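Local coordinates for protein erythrocyte binding antigen 140 (Plasmodium falciparum, PDB 4GF2) that probably binds a receptor on the host erythrocyte surface through its two Duffy-binding-like domains, which this chain contains, during invasion, at residues 273-276 / 277-281; 285-288 / 289-293. The protein carries 3 engineered substitutions. All blocks are in the same frame, centred on the assembly; numbering follows the deposited sequence.

Contact 1. Residues 273-276 / 277-281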
ATOM      1  N   LYS A 273      -8.477  11.367  12.013  1.00 74.83           N
ATOM      2  CA  LYS A 273      -8.151  10.293  12.935  1.00 71.74           C
ATOM      3  C   LYS A 273      -9.059   9.102  12.662  1.00 67.56           C
ATOM      4  O   LYS A 273      -8.627   7.951  12.719  1.00 67.81           O
ATOM      5  CB  LYS A 273      -8.325  10.772  14.381  1.00 75.54           C
ATOM      6  CG  LYS A 273      -7.216  10.349  15.328  1.00 81.78           C
ATOM      7  CD  LYS A 273      -7.404   8.926  15.824  1.00 86.74           C
ATOM      8  CE  LYS A 273      -6.276   8.505  16.760  1.00 94.01           C
ATOM      9  NZ  LYS A 273      -6.182   9.370  17.972  1.00100.26           N
ATOM     10  N   GLU A 274     -10.317   9.386  12.341  1.00 65.25           N
ATOM     11  CA  GLU A 274     -11.325   8.343  12.216  1.00 64.25           C
ATOM     12  C   GLU A 274     -10.994   7.360  11.099  1.00 62.75           C
ATOM     13  O   GLU A 274     -11.225   6.159  11.236  1.00 66.18           O
ATOM     14  CB  GLU A 274     -12.706   8.951  11.986  1.00 65.58           C
ATOM     15  CG  GLU A 274     -13.840   7.951  12.135  1.00 67.49           C
ATOM     16  CD  GLU A 274     -15.207   8.593  12.019  1.00 71.06           C
ATOM     17  OE1 GLU A 274     -15.275   9.791  11.669  1.00 73.00           O
ATOM     18  OE2 GLU A 274     -16.213   7.901  12.282  1.00 71.87           O
ATOM     19  N   TYR A 275     -10.460   7.862   9.992  1.00 57.91           N
ATOM     20  CA  TYR A 275     -10.093   6.983   8.890  1.00 52.38           C
ATOM     21  C   TYR A 275      -9.030   5.977   9.334  1.00 51.62           C
ATOM     22  O   TYR A 275      -9.179   4.771   9.135  1.00 49.89           O
ATOM     23  CB  TYR A 275      -9.580   7.777   7.690  1.00 49.41           C
ATOM     24  CG  TYR A 275      -9.092   6.866   6.595  1.00 45.90           C
ATOM     25  CD1 TYR A 275      -7.791   6.386   6.599  1.00 44.34           C
ATOM     26  CD2 TYR A 275      -9.941   6.455   5.581  1.00 44.85           C
ATOM     27  CE1 TYR A 275      -7.344   5.538   5.613  1.00 43.02           C
ATOM     28  CE2 TYR A 275      -9.501   5.605   4.587  1.00 43.53           C
ATOM     29  CZ  TYR A 275      -8.203   5.149   4.610  1.00 42.61           C
ATOM     30  OH  TYR A 275      -7.762   4.302   3.622  1.00 42.44           O
ATOM     31  N   ASP A 276      -7.956   6.484   9.932  1.00 52.56           N
ATOM     32  CA  ASP A 276      -6.890   5.635  10.453  1.00 51.71           C
ATOM     33  C   ASP A 276      -7.431   4.630  11.466  1.00 51.69           C
ATOM     34  O   ASP A 276      -6.997   3.480  11.506  1.00 51.26           O
ATOM     35  CB  ASP A 276      -5.803   6.489  11.107  1.00 53.49           C
ATOM     36  CG  ASP A 276      -4.907   7.179  10.094  1.00 55.47           C
ATOM     37  OD1 ASP A 276      -5.222   7.142   8.887  1.00 52.80           O
ATOM     38  OD2 ASP A 276      -3.884   7.761  10.510  1.00 60.34           O
ATOM     39  N   ASP A 277      -8.384   5.069  12.283  1.00 53.24           N
ATOM     40  CA  ASP A 277      -8.969   4.215  13.311  1.00 55.45           C
ATOM     41  C   ASP A 277      -9.769   3.055  12.719  1.00 53.49           C
ATOM     42  O   ASP A 277      -9.892   2.000  13.340  1.00 53.44           O
ATOM     43  CB  ASP A 277      -9.888   5.034  14.224  1.00 59.08           C
ATOM     44  CG  ASP A 277      -9.139   6.073  15.036  1.00 61.92           C
ATOM     45  OD1 ASP A 277      -7.917   5.903  15.257  1.00 60.96           O
ATOM     46  OD2 ASP A 277      -9.782   7.059  15.461  1.00 65.42           O
ATOM     47  N   LEU A 278     -10.325   3.253  11.530  1.00 52.44           N
ATOM     48  CA  LEU A 278     -11.217   2.260  10.939  1.00 52.30           C
ATOM     49  C   LEU A 278     -10.573   1.468   9.806  1.00 52.22           C
ATOM     50  O   LEU A 278     -11.050   0.389   9.452  1.00 52.03           O
ATOM     51  CB  LEU A 278     -12.482   2.933  10.409  1.00 51.57           C
ATOM     52  CG  LEU A 278     -13.449   3.512  11.442  1.00 52.32           C
ATOM     53  CD1 LEU A 278     -14.673   4.071  10.738  1.00 50.47           C
ATOM     54  CD2 LEU A 278     -13.856   2.469  12.471  1.00 55.78           C
ATOM     55  N   CYS A 279      -9.497   2.000   9.237  1.00 51.78           N
ATOM     56  CA  CYS A 279      -8.947   1.437   8.007  1.00 47.96           C
ATOM     57  C   CYS A 279      -7.514   0.936   8.130  1.00 46.14           C
ATOM     58  O   CYS A 279      -6.990   0.332   7.198  1.00 43.45           O
ATOM     59  CB  CYS A 279      -9.042   2.462   6.881  1.00 46.07           C
ATOM     60  SG  CYS A 279     -10.732   2.772   6.344  1.00 52.93           S
ATOM     61  N   ASP A 280      -6.879   1.188   9.270  1.00 48.48           N
ATOM     62  CA  ASP A 280      -5.562   0.618   9.536  1.00 51.46           C
ATOM     63  C   ASP A 280      -5.711  -0.727  10.235  1.00 52.70           C
ATOM     64  O   ASP A 280      -6.330  -0.816  11.298  1.00 55.12           O
ATOM     65  CB  ASP A 280      -4.725   1.554  10.411  1.00 53.37           C
ATOM     66  CG  ASP A 280      -4.145   2.722   9.635  1.00 54.50           C
ATOM     67  OD1 ASP A 280      -4.525   2.903   8.459  1.00 54.62           O
ATOM     68  OD2 ASP A 280      -3.309   3.458  10.203  1.00 55.59           O
ATOM     69  N   CYS A 281      -5.159  -1.772   9.630  1.00 50.60           N
ATOM     70  CA  CYS A 281      -5.082  -3.072  10.280  1.00 48.02           C
ATOM     71  C   CYS A 281      -4.130  -2.958  11.467  1.00 46.03           C
ATOM     72  O   CYS A 281      -2.929  -2.733  11.298  1.00 43.65           O
ATOM     73  CB  CYS A 281      -4.603  -4.143   9.298  1.00 49.06           C
ATOM     74  SG  CYS A 281      -4.221  -5.746  10.063  1.00 53.12           S
TER

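Contact 2. Residues 285-288 / 289-293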
ATOM      1  N   ALA A 285      -0.441  -2.382  10.108  1.00 44.27           N
ATOM      2  CA  ALA A 285      -0.230  -0.977   9.776  1.00 45.44           C
ATOM      3  C   ALA A 285       0.110  -0.141  11.005  1.00 47.35           C
ATOM      4  O   ALA A 285       1.077   0.621  11.002  1.00 49.29           O
ATOM      5  CB  ALA A 285      -1.453  -0.414   9.080  1.00 45.91           C
ATOM      6  N   THR A 286      -0.686  -0.286  12.058  1.00 47.92           N
ATOM      7  CA  THR A 286      -0.493   0.498  13.272  1.00 50.63           C
ATOM      8  C   THR A 286       0.919   0.340  13.845  1.00 52.23           C
ATOM      9  O   THR A 286       1.574   1.328  14.170  1.00 55.09           O
ATOM     10  CB  THR A 286      -1.528   0.121  14.346  1.00 51.30           C
ATOM     11  OG1 THR A 286      -2.847   0.361  13.842  1.00 51.54           O
ATOM     12  CG2 THR A 286      -1.316   0.941  15.609  1.00 54.00           C
ATOM     13  N   ILE A 287       1.391  -0.896  13.965  1.00 51.16           N
ATOM     14  CA  ILE A 287       2.714  -1.136  14.538  1.00 52.71           C
ATOM     15  C   ILE A 287       3.812  -0.661  13.588  1.00 47.95           C
ATOM     16  O   ILE A 287       4.822  -0.105  14.021  1.00 50.89           O
ATOM     17  CB  ILE A 287       2.939  -2.621  14.885  1.00 58.60           C
ATOM     18  CG1 ILE A 287       1.839  -3.116  15.827  1.00 67.98           C
ATOM     19  CG2 ILE A 287       4.301  -2.805  15.540  1.00 56.56           C
ATOM     20  CD1 ILE A 287       2.073  -4.514  16.379  1.00 73.42           C
ATOM     21  N   ILE A 288       3.613  -0.875  12.294  1.00 42.37           N
ATOM     22  CA  ILE A 288       4.587  -0.432  11.309  1.00 40.37           C
ATOM     23  C   ILE A 288       4.804   1.069  11.445  1.00 41.56           C
ATOM     24  O   ILE A 288       5.931   1.557  11.359  1.00 41.91           O
ATOM     25  CB  ILE A 288       4.135  -0.751   9.876  1.00 40.29           C
ATOM     26  CG1 ILE A 288       4.150  -2.263   9.640  1.00 39.36           C
ATOM     27  CG2 ILE A 288       5.051  -0.074   8.866  1.00 41.77           C
ATOM     28  CD1 ILE A 288       3.486  -2.692   8.339  1.00 39.81           C
ATOM     29  N   LYS A 289       3.716   1.798  11.667  1.00 43.12           N
ATOM     30  CA  LYS A 289       3.787   3.249  11.768  1.00 45.58           C
ATOM     31  C   LYS A 289       4.533   3.659  13.030  1.00 47.62           C
ATOM     32  O   LYS A 289       5.275   4.639  13.028  1.00 49.21           O
ATOM     33  CB  LYS A 289       2.389   3.862  11.755  1.00 46.34           C
ATOM     34  CG  LYS A 289       1.725   3.855  10.392  1.00 46.67           C
ATOM     35  CD  LYS A 289       0.404   4.610  10.425  1.00 50.96           C
ATOM     36  CE  LYS A 289      -0.318   4.547   9.087  1.00 52.90           C
ATOM     37  NZ  LYS A 289      -1.585   5.338   9.100  1.00 56.27           N
ATOM     38  N   SER A 290       4.338   2.901  14.103  1.00 47.62           N
ATOM     39  CA  SER A 290       5.043   3.155  15.353  1.00 50.22           C
ATOM     40  C   SER A 290       6.543   2.942  15.169  1.00 49.90           C
ATOM     41  O   SER A 290       7.352   3.778  15.575  1.00 52.25           O
ATOM     42  CB  SER A 290       4.517   2.240  16.458  1.00 51.38           C
ATOM     43  OG  SER A 290       5.187   2.488  17.682  1.00 54.91           O
ATOM     44  N   PHE A 291       6.903   1.822  14.544  1.00 48.33           N
ATOM     45  CA  PHE A 291       8.301   1.454  14.338  1.00 50.45           C
ATOM     46  C   PHE A 291       9.032   2.372  13.361  1.00 54.20           C
ATOM     47  O   PHE A 291      10.248   2.534  13.451  1.00 56.41           O
ATOM     48  CB  PHE A 291       8.396   0.012  13.831  1.00 47.22           C
ATOM     49  CG  PHE A 291       8.423  -1.018  14.925  1.00 46.99           C
ATOM     50  CD1 PHE A 291       7.325  -1.211  15.744  1.00 48.23           C
ATOM     51  CD2 PHE A 291       9.545  -1.802  15.121  1.00 45.60           C
ATOM     52  CE1 PHE A 291       7.351  -2.164  16.748  1.00 48.29           C
ATOM     53  CE2 PHE A 291       9.576  -2.757  16.123  1.00 45.66           C
ATOM     54  CZ  PHE A 291       8.478  -2.938  16.934  1.00 47.16           C
ATOM     55  N   LEU A 292       8.297   2.963  12.423  1.00 54.63           N
ATOM     56  CA  LEU A 292       8.914   3.805  11.399  1.00 56.66           C
ATOM     57  C   LEU A 292       8.766   5.297  11.671  1.00 61.17           C
ATOM     58  O   LEU A 292       9.608   6.090  11.255  1.00 62.48           O
ATOM     59  CB  LEU A 292       8.329   3.491  10.023  1.00 54.43           C
ATOM     60  CG  LEU A 292       8.744   2.161   9.396  1.00 52.34           C
ATOM     61  CD1 LEU A 292       8.078   2.005   8.043  1.00 53.38           C
ATOM     62  CD2 LEU A 292      10.259   2.057   9.257  1.00 52.87           C
ATOM     63  N   ASN A 293       7.693   5.677  12.355  1.00 64.23           N
ATOM     64  CA  ASN A 293       7.388   7.087  12.564  1.00 71.78           C
ATOM     65  C   ASN A 293       6.987   7.447  13.994  1.00 73.35           C
ATOM     66  O   ASN A 293       6.954   8.624  14.350  1.00 77.74           O
ATOM     67  CB  ASN A 293       6.270   7.520  11.609  1.00 75.96           C
ATOM     68  CG  ASN A 293       6.637   7.322  10.150  1.00 80.01           C
ATOM     69  OD1 ASN A 293       7.295   8.167   9.545  1.00 84.35           O
ATOM     70  ND2 ASN A 293       6.207   6.203   9.577  1.00 78.63           N
TER

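Contact 1. Residues 273-276 / 277-281
Cys279 lies over one face of the Tyr275 ring, forming an i/i+4 sulfur-aromatic contact on the last turn of the short helix 273-279. The evidence is twofold: SG stands 3.9 Å from the ring centroid and 25° off the ring normal, while Cys279 CB makes a CH-pi contact with the same face, 3.8 Å from the Tyr275 ring centroid. The tyrosine runs along the helix toward its C-terminal end because chi1 (175°) turns CG away from the backbone N, and this brings CE2 to 3.6 Å from Cys279 SG. Both ends of the pair are tied to one neighbouring segment, because SG forms the disulfide to Cys219 and Tyr275 OH hydrogen-bonds to the carbonyl oxygen of that cysteine. The ring is thereby held at its phenol tip as well as across its face.

Lys273 and Asp277 approach differently. Their side chains cross at a slant, with the methylene CD of Lys273 3.0 Å from Asp277 OD2, but NZ stays 4.7 Å from OD1, so no salt bridge forms. Asp276 and Asp280 instead run side by side with carboxylate planes 23° apart, and the salt bridge from Asp280 to Lys289 probably offsets their mutual repulsion. Asp280 leaves helical geometry, yet its N still donates to Asp276 O at 3.2 Å.

Contact 2. Residues 285-288 / 289-293
Ile287 O is approached by both the backbone and the side chain of Phe291. The amide N of Phe291 donates to it at 2.9 Å, and the N-H...O angle of 165° makes this a nearly straight bond. Beside that donor, CD1 of the Phe291 ring reaches 3.2 Å from Ile287 O, which places the oxygen at the ring edge, near its plane. The same ring border also meets the isoleucine side chain: Ile287 CG2 is 3.3 Å from Phe291 CE1, a tight apolar approach. Its geometry follows from the torsions, since CG2 stands anti to the isoleucine N while CG1 takes the position beside that N (chi1 -56°), and the two side chains lie alongside each other, pointing the same way.

Ile288 and Leu292 repeat this side-by-side packing one residue further on, though less closely, with Ile288 CG2 3.8 Å from Leu292 CD1. In the backbone between the same two residues, Leu292 N donates to Ile288 O at 3.0 Å. On another side of the helix, Lys289 sends CG past Ala285 O at 3.4 Å; its chain is extended beyond CG, and NZ forms a salt bridge with Asp280.

Two helices from later in the chain pack against these side chains. Ile287, Ile288 and Phe291 touch Tyr374, Leu369 and Ile373 of helix 361-382, while Phe291 and Leu292 both touch Val456 of helix 435-457. Apolar side chains at positions 287, 288, 291 and 292 on one side and the charged Lys289 on another are characteristic of an amphipathic alpha-helix, here packed against helices of the second Duffy-binding-like domain.

How the contacts relate
Contact 1 closes before contact 2 opens: helix 273-279 and helix 285-293 follow each other in the chain, and the two centres lie about 13 Å apart, each about 14 Å from the centre of the chain. They meet directly through a salt bridge, with Asp280 OD2 2.8 Å from Lys289 NZ, while Asp276 forms a longer, weak ion pair with the same lysine. Asp280 CB also packs on Ala285 CB at 4.0 Å. Contact 1 leans on helix 175-202, and contact 2 on helices 361-382 and 435-457, so the consecutive short helices join structure from the first and second Duffy-binding-like regions near the middle of this elongated chain.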